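Local coordinates for adhesin (Neisseria gonorrhoeae, PDB 6GQ4), which probably helps gonococci adhere to host cells, has a fold related to lysozyme inhibitors, and is a target of bactericidal antibodies, at residues Pro50-Leu53 and Asp54-Asp57. Numbering follows the deposited sequence.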
loop_
_atom_site.group_PDB
_atom_site.type_symbol
_atom_site.label_atom_id
_atom_site.label_comp_id
_atom_site.label_asym_id
_atom_site.label_seq_id
_atom_site.Cartn_x
_atom_site.Cartn_y
_atom_site.Cartn_z
ATOM N N PRO A 50 -4.034 -5.734 6.214
ATOM C CA PRO A 50 -4.815 -4.739 6.992
ATOM C C PRO A 50 -3.907 -3.628 7.524
ATOM O O PRO A 50 -2.695 -3.855 7.791
ATOM C CB PRO A 50 -5.365 -5.544 8.174
ATOM C CG PRO A 50 -5.328 -6.963 7.650
ATOM C CD PRO A 50 -4.059 -7.069 6.826
ATOM N N ILE A 51 -4.438 -2.419 7.667
ATOM C CA ILE A 51 -3.656 -1.352 8.248
ATOM C C ILE A 51 -3.178 -1.798 9.643
ATOM O O ILE A 51 -3.878 -2.466 10.396
ATOM C CB ILE A 51 -4.423 -0.018 8.302
ATOM C CG1 ILE A 51 -3.464 1.149 8.597
ATOM C CG2 ILE A 51 -5.621 -0.041 9.283
ATOM C CD1 ILE A 51 -4.081 2.516 8.408
ATOM N N ASN A 52 -1.893 -1.525 9.906
ATOM C CA ASN A 52 -1.279 -1.937 11.163
ATOM C C ASN A 52 -1.258 -0.723 12.101
ATOM O O ASN A 52 -0.512 0.224 11.898
ATOM C CB ASN A 52 0.124 -2.512 10.910
ATOM C CG ASN A 52 0.717 -3.076 12.171
ATOM O OD1 ASN A 52 0.618 -2.427 13.201
ATOM N ND2 ASN A 52 1.369 -4.249 12.085
ATOM N N LEU A 53 -2.187 -0.705 13.042
ATOM C CA LEU A 53 -2.317 0.420 13.924
ATOM C C LEU A 53 -1.325 0.350 15.099
ATOM O O LEU A 53 -1.269 1.326 15.882
ATOM C CB LEU A 53 -3.761 0.451 14.442
ATOM C CG LEU A 53 -4.847 0.626 13.382
ATOM C CD1 LEU A 53 -6.233 0.628 13.993
ATOM C CD2 LEU A 53 -4.619 1.853 12.548
ATOM N N ASP A 54 -0.593 -0.741 15.261
ATOM C CA ASP A 54 0.553 -0.801 16.205
ATOM C C ASP A 54 1.767 -0.010 15.689
ATOM O O ASP A 54 2.489 0.615 16.491
ATOM C CB ASP A 54 0.910 -2.248 16.519
ATOM C CG ASP A 54 -0.248 -3.025 17.125
ATOM O OD1 ASP A 54 -1.034 -2.414 17.887
ATOM O OD2 ASP A 54 -0.294 -4.267 16.924
ATOM N N LYS A 55 1.960 0.024 14.381
ATOM C CA LYS A 55 3.096 0.645 13.767
ATOM C C LYS A 55 2.820 2.017 13.158
ATOM O O LYS A 55 3.729 2.844 13.128
ATOM C CB LYS A 55 3.637 -0.297 12.692
ATOM C CG LYS A 55 4.270 -1.532 13.285
ATOM C CD LYS A 55 5.396 -2.099 12.482
ATOM C CE LYS A 55 4.869 -2.694 11.220
ATOM N NZ LYS A 55 5.503 -3.994 10.912
ATOM N N SER A 56 1.617 2.217 12.581
ATOM C CA SER A 56 1.277 3.431 11.878
ATOM C C SER A 56 1.218 4.607 12.860
ATOM O O SER A 56 0.739 4.403 14.007
ATOM C CB SER A 56 -0.037 3.265 11.134
ATOM O OG SER A 56 0.062 2.220 10.151
ATOM N N ASP A 57 1.699 5.777 12.428
ATOM C CA ASP A 57 1.586 6.989 13.213
ATOM C C ASP A 57 1.172 8.122 12.279
ATOM O O ASP A 57 0.547 7.911 11.224
ATOM C CB ASP A 57 2.841 7.251 14.024
ATOM C CG ASP A 57 4.118 7.484 13.244
ATOM O OD1 ASP A 57 4.063 7.802 12.054
ATOM O OD2 ASP A 57 5.168 7.354 13.882
#
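The side chain of Asn52 folds over the turn, and its OD1 faces the backbone N-H groups of Asp54 and Lys55. CG stands anti to the backbone N (chi1 -174°), beside the carbonyl carbon, and this carries the amide toward the bend. Asn52 OD1 accepts from Lys55 N at 3.0 Å. This donor lies well above the plane of the amide and does not follow a lone pair. A second bond, from Asp54 N to Asn52 OD1 at 2.9 Å, is weak because its N-H points poorly at the acceptor. Asn52 OD1 also lies against Asp54 CB, 3.3 Å away.

The backbone O of Asn52 is held as well. Ser56 N donates to Asn52 O at 3.0 Å, and Ser56 OG donates to the same atom at 2.7 Å. The two donors come from opposite faces of the carbonyl plane. Ser56 OG is anti to its carbonyl carbon (chi1 -61°), which keeps it near its own N and lets both atoms reach Asn52 O. The bonds to the side chain and to the backbone O of Asn52 together make an Asx motif around an alpha turn. It bends the loop that joins edge strands 45-50 and 61-63. These are the two ends of the strand order, and they meet beside this turn as the sheet curls round, consistent with the barrel-like fold of the MliC/ACP family.

Lys55 crosses the Asn52 amide at an angle. Its CG lies 3.8 Å from Asn52 OD1, and its CE passes 3.9 Å from Asn52 ND2. The bent chain ends in a salt bridge from NZ to Glu66. Asn52 ND2 donates to Gly64 O, and Ser56 OG also accepts from Phe62 N, which ties the turn to strand 61-63 and the loop after it. On the Ser56 side, Ile51 CG1 makes a looser contact with Ser56 OG at 4.0 Å.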